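Local coordinates for Mono(ADP-ribosyl)transferase SpvB (Salmonella typhimurium, PDB 2GWM), which probably transfers a single ADP-ribose from NAD+ to an arginine of host actin, which prevents the actin from polymerising into filaments, at residues A[3-6]-A[7-11]; A[18-21]-A[22-25]; A[33-36]-A[37-40]; A[49-52]-A[53-56]; A[85-88]-A[89-92]. All coordinates share one frame; numbering follows the deposited sequence.

Interaction 1 of 5, residues A[3-6]-A[7-11]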
loop_
_atom_site.group_PDB
_atom_site.type_symbol
_atom_site.label_atom_id
_atom_site.label_comp_id
_atom_site.label_asym_id
_atom_site.label_seq_id
_atom_site.Cartn_x
_atom_site.Cartn_y
_atom_site.Cartn_z
ATOM N N LYS A 3 -5.510 -19.106 -10.333
ATOM C CA LYS A 3 -6.669 -18.405 -9.806
ATOM C C LYS A 3 -6.202 -17.360 -8.774
ATOM O O LYS A 3 -6.882 -16.385 -8.510
ATOM C CB LYS A 3 -7.634 -19.358 -9.146
ATOM C CG LYS A 3 -8.171 -20.428 -10.132
ATOM C CD LYS A 3 -8.982 -19.818 -11.243
ATOM C CE LYS A 3 -9.857 -20.901 -11.970
ATOM N NZ LYS A 3 -10.701 -20.289 -13.021
ATOM N N GLN A 4 -5.037 -17.571 -8.167
ATOM C CA GLN A 4 -4.513 -16.593 -7.221
ATOM C C GLN A 4 -4.065 -15.311 -7.914
ATOM O O GLN A 4 -4.363 -14.199 -7.452
ATOM C CB GLN A 4 -3.404 -17.247 -6.417
ATOM C CG GLN A 4 -3.897 -18.297 -5.393
ATOM C CD GLN A 4 -4.523 -19.516 -6.042
ATOM O OE1 GLN A 4 -3.947 -20.101 -6.954
ATOM N NE2 GLN A 4 -5.694 -19.905 -5.562
ATOM N N ILE A 5 -3.403 -15.465 -9.038
ATOM C CA ILE A 5 -3.070 -14.289 -9.871
ATOM C C ILE A 5 -4.317 -13.602 -10.325
ATOM O O ILE A 5 -4.396 -12.377 -10.341
ATOM C CB ILE A 5 -2.144 -14.671 -11.011
ATOM C CG1 ILE A 5 -0.736 -14.927 -10.449
ATOM C CG2 ILE A 5 -2.097 -13.596 -12.115
ATOM C CD1 ILE A 5 0.032 -13.765 -10.125
ATOM N N GLN A 6 -5.340 -14.367 -10.727
ATOM C CA GLN A 6 -6.564 -13.723 -11.149
ATOM C C GLN A 6 -7.216 -12.937 -10.003
ATOM O O GLN A 6 -7.789 -11.866 -10.229
ATOM C CB GLN A 6 -7.538 -14.771 -11.691
ATOM C CG GLN A 6 -7.103 -15.440 -12.961
ATOM C CD GLN A 6 -8.166 -16.403 -13.465
ATOM O OE1 GLN A 6 -9.276 -15.980 -13.802
ATOM N NE2 GLN A 6 -7.846 -17.692 -13.512
ATOM N N ALA A 7 -7.137 -13.461 -8.794
ATOM C CA ALA A 7 -7.631 -12.709 -7.634
ATOM C C ALA A 7 -6.834 -11.420 -7.414
ATOM O O ALA A 7 -7.419 -10.413 -7.139
ATOM C CB ALA A 7 -7.662 -13.549 -6.419
ATOM N N LEU A 8 -5.513 -11.481 -7.583
ATOM C CA LEU A 8 -4.680 -10.283 -7.507
ATOM C C LEU A 8 -5.028 -9.271 -8.566
ATOM O O LEU A 8 -5.058 -8.039 -8.311
ATOM C CB LEU A 8 -3.199 -10.687 -7.622
ATOM C CG LEU A 8 -2.166 -9.510 -7.621
ATOM C CD1 LEU A 8 -2.291 -8.718 -6.339
ATOM C CD2 LEU A 8 -0.799 -10.125 -7.759
ATOM N N ARG A 9 -5.298 -9.719 -9.781
ATOM C CA ARG A 9 -5.781 -8.801 -10.827
ATOM C C ARG A 9 -7.045 -8.084 -10.381
ATOM O O ARG A 9 -7.177 -6.874 -10.549
ATOM C CB ARG A 9 -6.043 -9.553 -12.140
ATOM C CG ARG A 9 -4.795 -10.100 -12.844
ATOM C CD ARG A 9 -5.156 -10.808 -14.176
ATOM N NE ARG A 9 -3.956 -11.218 -14.876
ATOM C CZ ARG A 9 -3.168 -10.412 -15.600
ATOM N NH1 ARG A 9 -3.456 -9.120 -15.793
ATOM N NH2 ARG A 9 -2.064 -10.915 -16.158
ATOM N N TYR A 10 -7.979 -8.823 -9.779
ATOM C CA TYR A 10 -9.221 -8.224 -9.303
ATOM C C TYR A 10 -8.973 -7.229 -8.176
ATOM O O TYR A 10 -9.566 -6.168 -8.142
ATOM C CB TYR A 10 -10.159 -9.342 -8.828
ATOM C CG TYR A 10 -11.464 -8.814 -8.346
ATOM C CD1 TYR A 10 -12.511 -8.621 -9.206
ATOM C CD2 TYR A 10 -11.653 -8.509 -7.003
ATOM C CE1 TYR A 10 -13.699 -8.119 -8.753
ATOM C CE2 TYR A 10 -12.825 -7.980 -6.539
ATOM C CZ TYR A 10 -13.875 -7.828 -7.404
ATOM O OH TYR A 10 -15.114 -7.362 -6.986
ATOM N N TYR A 11 -8.116 -7.579 -7.227
ATOM C CA TYR A 11 -7.646 -6.673 -6.187
ATOM C C TYR A 11 -7.205 -5.349 -6.820
ATOM O O TYR A 11 -7.610 -4.286 -6.385
ATOM C CB TYR A 11 -6.454 -7.311 -5.437
ATOM C CG TYR A 11 -5.839 -6.291 -4.527
ATOM C CD1 TYR A 11 -6.317 -6.092 -3.250
ATOM C CD2 TYR A 11 -4.799 -5.498 -4.967
ATOM C CE1 TYR A 11 -5.766 -5.087 -2.432
ATOM C CE2 TYR A 11 -4.272 -4.484 -4.147
ATOM C CZ TYR A 11 -4.762 -4.278 -2.911
ATOM O OH TYR A 11 -4.217 -3.254 -2.131
#

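Interaction 2 of 5, residues A[18-21]-A[22-25]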
loop_
_atom_site.group_PDB
_atom_site.type_symbol
_atom_site.label_atom_id
_atom_site.label_comp_id
_atom_site.label_asym_id
_atom_site.label_seq_id
_atom_site.Cartn_x
_atom_site.Cartn_y
_atom_site.Cartn_z
ATOM N N VAL A 18 -12.167 -2.274 -1.063
ATOM C CA VAL A 18 -12.895 -2.889 0.033
ATOM C C VAL A 18 -11.946 -3.557 1.045
ATOM O O VAL A 18 -12.096 -3.429 2.275
ATOM C CB VAL A 18 -13.853 -3.949 -0.535
ATOM C CG1 VAL A 18 -14.409 -4.854 0.535
ATOM C CG2 VAL A 18 -14.983 -3.254 -1.299
ATOM N N ILE A 19 -10.993 -4.320 0.533
ATOM C CA ILE A 19 -10.142 -5.168 1.343
ATOM C C ILE A 19 -9.262 -4.450 2.357
ATOM O O ILE A 19 -9.062 -4.945 3.465
ATOM C CB ILE A 19 -9.166 -5.947 0.421
ATOM C CG1 ILE A 19 -9.887 -7.140 -0.152
ATOM C CG2 ILE A 19 -7.923 -6.401 1.193
ATOM C CD1 ILE A 19 -9.922 -8.311 0.783
ATOM N N ASN A 20 -8.693 -3.321 1.962
ATOM C CA ASN A 20 -7.753 -2.668 2.847
ATOM C C ASN A 20 -8.433 -2.025 4.027
ATOM O O ASN A 20 -7.971 -2.147 5.149
ATOM C CB ASN A 20 -6.893 -1.687 2.038
ATOM C CG ASN A 20 -5.993 -2.406 0.994
ATOM O OD1 ASN A 20 -5.784 -1.931 -0.162
ATOM N ND2 ASN A 20 -5.444 -3.526 1.401
ATOM N N LYS A 21 -9.609 -1.439 3.805
ATOM C CA LYS A 21 -10.407 -0.967 4.944
ATOM C C LYS A 21 -10.784 -2.116 5.863
ATOM O O LYS A 21 -10.730 -2.014 7.080
ATOM C CB LYS A 21 -11.651 -0.222 4.470
ATOM C CG LYS A 21 -11.349 1.099 3.833
ATOM C CD LYS A 21 -12.619 1.790 3.299
ATOM C CE LYS A 21 -12.329 3.220 2.923
ATOM N NZ LYS A 21 -13.572 4.022 2.587
ATOM N N TYR A 22 -11.191 -3.231 5.284
ATOM C CA TYR A 22 -11.514 -4.437 6.060
ATOM C C TYR A 22 -10.343 -4.878 6.954
ATOM O O TYR A 22 -10.490 -5.086 8.174
ATOM C CB TYR A 22 -11.895 -5.569 5.098
ATOM C CG TYR A 22 -12.230 -6.890 5.786
ATOM C CD1 TYR A 22 -13.458 -7.091 6.411
ATOM C CD2 TYR A 22 -11.319 -7.920 5.790
ATOM C CE1 TYR A 22 -13.757 -8.255 7.012
ATOM C CE2 TYR A 22 -11.604 -9.146 6.410
ATOM C CZ TYR A 22 -12.841 -9.294 7.031
ATOM O OH TYR A 22 -13.225 -10.481 7.609
ATOM N N LEU A 23 -9.173 -4.961 6.326
ATOM C CA LEU A 23 -7.970 -5.443 7.028
ATOM C C LEU A 23 -7.580 -4.473 8.105
ATOM O O LEU A 23 -7.127 -4.893 9.153
ATOM C CB LEU A 23 -6.808 -5.650 6.057
ATOM C CG LEU A 23 -6.895 -6.921 5.189
ATOM C CD1 LEU A 23 -5.966 -6.873 4.021
ATOM C CD2 LEU A 23 -6.638 -8.165 6.018
ATOM N N ARG A 24 -7.779 -3.186 7.878
ATOM C CA ARG A 24 -7.390 -2.206 8.930
ATOM C C ARG A 24 -8.303 -2.186 10.123
ATOM O O ARG A 24 -7.978 -1.542 11.127
ATOM C CB ARG A 24 -7.363 -0.821 8.338
ATOM C CG ARG A 24 -6.232 -0.605 7.415
ATOM C CD ARG A 24 -6.358 0.755 6.788
ATOM N NE ARG A 24 -5.428 0.857 5.672
ATOM C CZ ARG A 24 -5.742 1.163 4.427
ATOM N NH1 ARG A 24 -6.985 1.463 4.076
ATOM N NH2 ARG A 24 -4.771 1.196 3.517
ATOM N N GLY A 25 -9.433 -2.899 10.035
ATOM C CA GLY A 25 -10.451 -2.868 11.068
ATOM C C GLY A 25 -11.268 -1.599 11.001
ATOM O O GLY A 25 -11.942 -1.246 11.966
#

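Interaction 3 of 5, residues A[33-36]-A[37-40]. With SO4 (sulfate ion), chain B.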
loop_
_atom_site.group_PDB
_atom_site.type_symbol
_atom_site.label_atom_id
_atom_site.label_comp_id
_atom_site.label_asym_id
_atom_site.label_seq_id
_atom_site.Cartn_x
_atom_site.Cartn_y
_atom_site.Cartn_z
ATOM N N ALA A 33 -18.372 -6.162 -0.282
ATOM C CA ALA A 33 -17.545 -7.303 0.108
ATOM C C ALA A 33 -18.323 -8.581 -0.175
ATOM O O ALA A 33 -17.809 -9.514 -0.797
ATOM C CB ALA A 33 -17.154 -7.189 1.559
ATOM N N LYS A 34 -19.579 -8.603 0.230
ATOM C CA LYS A 34 -20.390 -9.816 0.113
ATOM C C LYS A 34 -20.699 -10.069 -1.370
ATOM O O LYS A 34 -20.652 -11.201 -1.830
ATOM C CB LYS A 34 -21.668 -9.655 0.926
ATOM C CG LYS A 34 -21.353 -9.797 2.371
ATOM C CD LYS A 34 -22.569 -9.525 3.264
ATOM C CE LYS A 34 -22.206 -9.958 4.720
ATOM N NZ LYS A 34 -23.221 -9.487 5.713
ATOM N N GLU A 35 -20.924 -8.998 -2.127
ATOM C CA GLU A 35 -21.204 -9.163 -3.515
ATOM C C GLU A 35 -20.001 -9.753 -4.261
ATOM O O GLU A 35 -20.146 -10.591 -5.144
ATOM C CB GLU A 35 -21.723 -7.849 -4.141
ATOM C CG GLU A 35 -22.749 -8.043 -5.174
ATOM C CD GLU A 35 -23.980 -8.862 -4.718
ATOM O OE1 GLU A 35 -24.681 -8.511 -3.717
ATOM O OE2 GLU A 35 -24.239 -9.884 -5.382
ATOM N N THR A 36 -18.804 -9.303 -3.894
ATOM C CA THR A 36 -17.564 -9.867 -4.412
ATOM C C THR A 36 -17.396 -11.343 -4.101
ATOM O O THR A 36 -17.046 -12.156 -4.955
ATOM C CB THR A 36 -16.363 -9.065 -3.916
ATOM O OG1 THR A 36 -16.397 -7.744 -4.490
ATOM C CG2 THR A 36 -15.050 -9.811 -4.203
ATOM N N LEU A 37 -17.635 -11.705 -2.853
ATOM C CA LEU A 37 -17.515 -13.101 -2.473
ATOM C C LEU A 37 -18.465 -13.990 -3.235
ATOM O O LEU A 37 -18.100 -15.103 -3.637
ATOM C CB LEU A 37 -17.674 -13.251 -0.989
ATOM C CG LEU A 37 -16.601 -12.527 -0.161
ATOM C CD1 LEU A 37 -17.016 -12.597 1.310
ATOM C CD2 LEU A 37 -15.204 -13.088 -0.338
ATOM N N LEU A 38 -19.662 -13.486 -3.486
ATOM C CA LEU A 38 -20.671 -14.275 -4.207
ATOM C C LEU A 38 -20.227 -14.377 -5.671
ATOM O O LEU A 38 -20.205 -15.474 -6.244
ATOM C CB LEU A 38 -22.049 -13.642 -4.096
ATOM C CG LEU A 38 -23.072 -14.126 -5.110
ATOM C CD1 LEU A 38 -23.297 -15.601 -4.960
ATOM C CD2 LEU A 38 -24.378 -13.371 -4.976
ATOM N N SER A 39 -19.880 -13.249 -6.281
ATOM C CA SER A 39 -19.546 -13.237 -7.693
ATOM C C SER A 39 -18.305 -14.051 -8.045
ATOM O O SER A 39 -18.185 -14.579 -9.130
ATOM C CB SER A 39 -19.419 -11.815 -8.210
ATOM O OG SER A 39 -18.388 -11.120 -7.594
ATOM N N ARG A 40 -17.367 -14.158 -7.119
ATOM C CA ARG A 40 -16.165 -14.936 -7.349
ATOM C C ARG A 40 -16.267 -16.328 -6.704
ATOM O O ARG A 40 -15.276 -17.084 -6.607
ATOM C CB ARG A 40 -14.973 -14.153 -6.811
ATOM C CG ARG A 40 -14.846 -12.799 -7.419
ATOM C CD ARG A 40 -13.479 -12.140 -7.177
ATOM N NE ARG A 40 -12.381 -12.877 -7.823
ATOM C CZ ARG A 40 -12.025 -12.770 -9.109
ATOM N NH1 ARG A 40 -12.663 -11.973 -9.935
ATOM N NH2 ARG A 40 -11.013 -13.503 -9.571
HETATM S S SO4 B . -11.607 -13.712 -13.170
HETATM O O1 SO4 B . -11.049 -14.597 -12.154
HETATM O O2 SO4 B . -11.550 -12.288 -12.756
HETATM O O3 SO4 B . -10.869 -13.976 -14.421
HETATM O O4 SO4 B . -13.017 -14.062 -13.395
#

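Interaction 4 of 5, residues A[49-52]-A[53-56]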
loop_
_atom_site.group_PDB
_atom_site.type_symbol
_atom_site.label_atom_id
_atom_site.label_comp_id
_atom_site.label_asym_id
_atom_site.label_seq_id
_atom_site.Cartn_x
_atom_site.Cartn_y
_atom_site.Cartn_z
ATOM N N SER A 49 -23.585 -16.068 7.068
ATOM C CA SER A 49 -23.355 -15.814 8.479
ATOM C C SER A 49 -22.056 -15.042 8.692
ATOM O O SER A 49 -21.191 -14.997 7.811
ATOM C CB SER A 49 -23.300 -17.129 9.271
ATOM O OG SER A 49 -22.080 -17.831 9.060
ATOM N N ASP A 50 -21.893 -14.480 9.884
ATOM C CA ASP A 50 -20.684 -13.721 10.154
ATOM C C ASP A 50 -19.426 -14.607 10.087
ATOM O O ASP A 50 -18.384 -14.168 9.606
ATOM C CB ASP A 50 -20.763 -12.973 11.474
ATOM C CG ASP A 50 -21.790 -11.860 11.461
ATOM O OD1 ASP A 50 -22.369 -11.551 10.388
ATOM O OD2 ASP A 50 -22.032 -11.302 12.557
ATOM N N GLU A 51 -19.512 -15.862 10.534
ATOM C CA GLU A 51 -18.331 -16.702 10.441
ATOM C C GLU A 51 -18.105 -17.144 8.988
ATOM O O GLU A 51 -16.987 -17.207 8.557
ATOM C CB GLU A 51 -18.351 -17.871 11.458
ATOM C CG GLU A 51 -16.949 -18.364 12.030
ATOM C CD GLU A 51 -15.798 -17.326 12.215
ATOM O OE1 GLU A 51 -15.930 -16.301 12.943
ATOM O OE2 GLU A 51 -14.702 -17.580 11.640
ATOM N N GLU A 52 -19.164 -17.418 8.226
ATOM C CA GLU A 52 -19.016 -17.790 6.823
ATOM C C GLU A 52 -18.349 -16.652 6.065
ATOM O O GLU A 52 -17.485 -16.870 5.215
ATOM C CB GLU A 52 -20.379 -18.077 6.207
ATOM C CG GLU A 52 -20.856 -19.445 6.586
ATOM C CD GLU A 52 -22.320 -19.673 6.322
ATOM O OE1 GLU A 52 -23.078 -18.708 6.007
ATOM O OE2 GLU A 52 -22.697 -20.860 6.431
ATOM N N PHE A 53 -18.814 -15.439 6.357
ATOM C CA PHE A 53 -18.281 -14.224 5.734
ATOM C C PHE A 53 -16.811 -14.031 6.072
ATOM O O PHE A 53 -15.981 -13.823 5.199
ATOM C CB PHE A 53 -19.058 -13.000 6.206
ATOM C CG PHE A 53 -18.511 -11.720 5.682
ATOM C CD1 PHE A 53 -18.630 -11.402 4.329
ATOM C CD2 PHE A 53 -17.839 -10.850 6.501
ATOM C CE1 PHE A 53 -18.120 -10.232 3.856
ATOM C CE2 PHE A 53 -17.319 -9.689 5.997
ATOM C CZ PHE A 53 -17.466 -9.391 4.680
ATOM N N LYS A 54 -16.486 -14.091 7.361
ATOM C CA LYS A 54 -15.109 -13.921 7.793
ATOM C C LYS A 54 -14.224 -14.970 7.120
ATOM O O LYS A 54 -13.176 -14.656 6.624
ATOM C CB LYS A 54 -15.004 -14.079 9.325
ATOM C CG LYS A 54 -13.570 -13.977 9.844
ATOM C CD LYS A 54 -13.404 -14.241 11.274
ATOM C CE LYS A 54 -11.914 -14.143 11.631
ATOM N NZ LYS A 54 -11.223 -15.464 11.459
ATOM N N ASN A 55 -14.653 -16.241 7.147
ATOM C CA ASN A 55 -13.826 -17.317 6.550
ATOM C C ASN A 55 -13.614 -17.135 5.072
ATOM O O ASN A 55 -12.533 -17.365 4.579
ATOM C CB ASN A 55 -14.401 -18.705 6.835
ATOM C CG ASN A 55 -14.342 -19.075 8.317
ATOM O OD1 ASN A 55 -13.625 -18.455 9.118
ATOM N ND2 ASN A 55 -15.091 -20.101 8.693
ATOM N N ALA A 56 -14.643 -16.685 4.353
ATOM C CA ALA A 56 -14.498 -16.494 2.941
ATOM C C ALA A 56 -13.588 -15.309 2.621
ATOM O O ALA A 56 -12.804 -15.338 1.639
ATOM C CB ALA A 56 -15.907 -16.342 2.331
#

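Interaction 5 of 5, residues A[85-88]-A[89-92]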
loop_
_atom_site.group_PDB
_atom_site.type_symbol
_atom_site.label_atom_id
_atom_site.label_comp_id
_atom_site.label_asym_id
_atom_site.label_seq_id
_atom_site.Cartn_x
_atom_site.Cartn_y
_atom_site.Cartn_z
ATOM N N LEU A 85 -1.138 12.743 5.330
ATOM C CA LEU A 85 -1.178 12.528 6.774
ATOM C C LEU A 85 -1.657 13.688 7.591
ATOM O O LEU A 85 -1.849 13.518 8.791
ATOM C CB LEU A 85 0.190 12.128 7.325
ATOM C CG LEU A 85 0.795 10.809 6.917
ATOM C CD1 LEU A 85 2.152 10.655 7.656
ATOM C CD2 LEU A 85 -0.154 9.653 7.209
ATOM N N ASP A 86 -1.898 14.854 6.995
ATOM C CA ASP A 86 -2.233 16.031 7.762
ATOM C C ASP A 86 -3.727 16.252 7.978
ATOM O O ASP A 86 -4.115 17.333 8.426
ATOM C CB ASP A 86 -1.579 17.275 7.146
ATOM C CG ASP A 86 -0.098 17.265 7.313
ATOM O OD1 ASP A 86 0.352 16.970 8.403
ATOM O OD2 ASP A 86 0.633 17.578 6.372
ATOM N N LYS A 87 -4.528 15.214 7.751
ATOM C CA LYS A 87 -5.975 15.251 8.069
ATOM C C LYS A 87 -6.167 15.188 9.587
ATOM O O LYS A 87 -5.564 14.338 10.243
ATOM C CB LYS A 87 -6.698 14.065 7.443
ATOM C CG LYS A 87 -6.411 13.817 5.959
ATOM C CD LYS A 87 -7.473 12.993 5.219
ATOM C CE LYS A 87 -7.926 11.766 5.989
ATOM N NZ LYS A 87 -9.247 11.230 5.490
ATOM N N PRO A 88 -7.021 16.064 10.150
ATOM C CA PRO A 88 -7.440 15.879 11.547
ATOM C C PRO A 88 -7.628 14.427 11.992
ATOM O O PRO A 88 -7.045 14.027 12.989
ATOM C CB PRO A 88 -8.759 16.640 11.593
ATOM C CG PRO A 88 -8.455 17.841 10.714
ATOM C CD PRO A 88 -7.620 17.287 9.578
ATOM N N ALA A 89 -8.379 13.632 11.229
ATOM C CA ALA A 89 -8.664 12.233 11.583
ATOM C C ALA A 89 -7.472 11.297 11.629
ATOM O O ALA A 89 -7.549 10.203 12.207
ATOM C CB ALA A 89 -9.679 11.650 10.615
ATOM N N LEU A 90 -6.399 11.672 10.945
ATOM C CA LEU A 90 -5.202 10.856 10.922
ATOM C C LEU A 90 -4.188 11.371 11.931
ATOM O O LEU A 90 -3.028 10.980 11.868
ATOM C CB LEU A 90 -4.599 10.823 9.502
ATOM C CG LEU A 90 -5.431 10.021 8.483
ATOM C CD1 LEU A 90 -4.972 10.233 7.056
ATOM C CD2 LEU A 90 -5.460 8.491 8.792
ATOM N N SER A 91 -4.589 12.227 12.869
ATOM C CA SER A 91 -3.597 12.863 13.757
ATOM C C SER A 91 -2.771 11.842 14.541
ATOM O O SER A 91 -1.580 12.062 14.791
ATOM C CB SER A 91 -4.201 13.918 14.701
ATOM O OG SER A 91 -5.065 13.342 15.649
ATOM N N ASP A 92 -3.384 10.721 14.927
ATOM C CA ASP A 92 -2.629 9.699 15.653
ATOM C C ASP A 92 -1.769 8.910 14.697
ATOM O O ASP A 92 -0.659 8.526 15.050
ATOM C CB ASP A 92 -3.542 8.769 16.490
ATOM C CG ASP A 92 -4.242 9.512 17.629
ATOM O OD1 ASP A 92 -3.650 10.464 18.210
ATOM O OD2 ASP A 92 -5.403 9.141 17.945
#

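Interaction 1 of 5, residues A[3-6]-A[7-11]
Ile5 lays its CG2 methyl beside the far part of Arg9, one helical turn on, with Ile5 CG2 4.1 Å from Arg9 NE. The two side chains pass each other at a slant. With chi1 of Ile5 at -74°, CG2 stands opposite the residue's own backbone N and leans toward the turn that follows, where Arg9 passes; the other branch ends in CD1, which makes a looser apolar contact with Leu8, 4.4 Å from Ile5 CD1 to Leu8 CD2. Arg9 is stretched out from CG to NE, and its CG methylene lies over the backbone, Arg9 CG being 3.4 Å from Ile5 O. The same carbonyl takes the amide of Arg9, with Arg9 N 2.9 Å from Ile5 O. Lys3, Gln4 and Gln6 likewise hand their carbonyls to Ala7, Leu8 and Tyr10, giving the regular alpha-helical ladder of the first turns of helix 3-24. On another side of the helix Ala7 CB lies 3.5 Å from Gln4 O.

The polar ends are held from elsewhere: Arg9 NE forms a salt bridge with Glu1, Arg9 NH1 bonds to the carbonyl of Asp139, and Gln4 NE2 reaches Asp63 on helix 50-69. Leu8 faces inward onto Ile64, Val140 and Leu150. Arg9 therefore has an apolar neighbour along its reach and oxygen acceptors at its head, an arrangement that fixes where the guanidinium sits and in which Glu1 would be expected to stabilise its positive charge.

Interaction 2 of 5, residues A[18-21]-A[22-25]
Leu23 rides alongside Ile19, both side chains pointing the same way, and their methyls are pressed tightly together, with Ile19 CG2 3.5 Å from Leu23 CD1. The torsions make the match. In Ile19 a chi1 of -81° turns CG2 opposite the backbone N, toward the next turn; in Leu23 a chi1 of -76° draws CG back beside its own N, so that Leu23 CG also comes within 3.4 Å of Ile19 O. That carbonyl accepts the amide of Leu23 at 2.9 Å, measured from Leu23 N to Ile19 O.

On the outer side Arg24 runs back alongside Asn20, extended from CG to NE, and its guanidinium lies with one face over Asn20 CB, 3.8 Å from that carbon to Arg24 NH1. Closer in, Arg24 CG is 3.2 Å from Asn20 O, the oxygen that also receives Arg24 N. Tyr22 swings the other way: its ring leads off from the helix and meets Tyr28 edge-to-face. Ile19 and Leu23 both rest on Ile61 of helix 50-69. Between side chains, Arg24 lies about 7 Å from the predicted active-site Arg81, and Asn20 about 7 Å from the predicted Ser111.

The helix stops at Gly25, whose phi is positive (77°) and whose N lies 3.1 Å from Tyr22 O. With its bonds turned back into the last turn, this is a Schellman motif, here ending the long helix 3-24 of the ADP-ribosyltransferase domain.

Interaction 3 of 5, residues A[33-36]-A[37-40]
The backbone here is the closing part of an alpha helix: the carbonyls of Ala33, Lys34, Glu35 and Thr36 each take the amide four residues on, from Leu37 through Arg40, and Arg40 is the first residue to leave helical angles. At that end Ser39 turns its hydroxyl back onto the helix. Its chi1 of 63° places OG between its own N and carbonyl carbon, where Ser39 OG sits 3.1 Å from Glu35 O and 3.1 Å from Thr36 O.

Glu35 and Leu38 run side by side. The acid is bent at chi2, which brings Glu35 OE2 to 3.5 Å from the Leu38 CD2 methyl, while OE1 is bonded to Asn46. Thr36 and Arg40 also travel together, Thr36 CG2 lying 4.1 Å from Arg40 CD. The arginine bends about its CG-CD bond (chi3) and grips a sulfate with two nitrogens. Arg40 NH1 donates to sulfate O2 at 3.0 Å, fairly straight (164°) and in the guanidinium plane; Arg40 NH2 is nearer, 2.8 Å from sulfate O1, but at a more bent angle of 133°. The ion probably came from the crystallisation liquor.

Leu37 points into the protein, with its CG 3.3 Å from Ala33 O, and reaches Met57 on helix 50-69. Thr36 OG1 bonds to Tyr10 OH of helix 3-24, and Ala33 touches Val18 of that same helix. Helix 30-39 thus lies against both of its long neighbours.

Interaction 4 of 5, residues A[49-52]-A[53-56]
Phe53 N donates to Ser49 O at 2.8 Å, the first backbone bond of helix 50-69. Around it Ser49 and Glu52 form a capping box. Ser49 is the N-cap: its hydroxyl oxygen accepts from the amide of Glu52, with Glu52 N 3.1 Å from Ser49 OG. In return the Glu52 carboxylate takes the amide of Ser49, Ser49 N being 2.9 Å from Glu52 OE1 at an N-H angle of 169°. This donor comes from the anti side of the oxygen, 32° out of the carboxylate plane. The reach is possible because Glu52 has CG beside its own N (chi1 -79°) and runs extended from there, back toward the start of the helix. Two end amides that lack a turn before them are so satisfied, and the acid's negative charge would sit favourably at the positive end of the helix dipole.

Phe53 turns inward, its ring meeting Lys34 in a cation-pi contact and packing on Tyr28 and Pro48. On the outward side Glu51 and Lys54 lie side by side. The turn at chi4 of the lysine carries NZ back toward the acid, yet Glu51 OE2 and Lys54 NZ stay 4.1 Å apart, opposite charges near each other without direct contact. Glu51 also touches the aliphatic stem of the lysine, with Lys54 CD 3.6 Å from Glu51 OE2.

Interaction 5 of 5, residues A[85-88]-A[89-92]
Leu85 opens the segment with its carbonyl toward Leu90, Leu85 O lying 3.9 Å from Leu90 CB, while its own side chain goes into the protein against Val93, Leu94 and Tyr97 of helix 91-97. Asp86 comes next and looks elsewhere: its carboxylate makes a salt bridge with Arg192, and the amides of both Leu85 and Asp86 bond to the carboxylate of Asp121.

Lys87 points its side chain toward the second segment. The chain bends at chi3 (-45°) and doubles across Leu90, so that the methylene next to the amine is pressed on a methyl, Lys87 CE 3.5 Å from Leu90 CD1, which is tight for two carbons. Lys87 CG is also close, 4.0 Å from Leu90 CD1. Its backbone carbonyl takes the amide of Leu90, 2.9 Å from Leu90 N to Lys87 O, but the donor stands well above the carbonyl plane, 51° out of it.

Pro88 then makes a short 3-10 turn with Ala89. Pro88 O receives Ser91 N at 3.0 Å, again from above its plane (54°). The hydroxyl of Ser91 is farther off, Ser91 OG 3.4 Å from Pro88 O, at best a weak bond. The backbone bonds to i+3 carry the chain from strand 78-83, an outer strand of the five-stranded sheet, into helix 91-97, while the lysine lends its hydrocarbon part to Leu90, an apolar contact made by a residue whose charge lies at the far end.

How the interactions relate
Interactions 1 to 4 form one cluster of three helices, while interaction 5 stands apart, about 18 Å between centres from interaction 2 and 32 Å from the others. Interactions 1 and 2 lie on helix 3-24, centres about 17 Å apart, and meet where Tyr11 OH approaches Asn20. Interactions 3 and 4 are the closest pair, about 12 Å between centres, with Leu37 CD1 3.6 Å from Phe53 CD1. Interactions 1 and 3 meet at Tyr10 OH and Thr36 OG1, 2.8 Å apart; a bound sulfate also lies about 3 Å from the Gln6 side chain (nearest atoms). Toward the predicted active site, Leu8 lies about 8 Å from Glu148, between side chains.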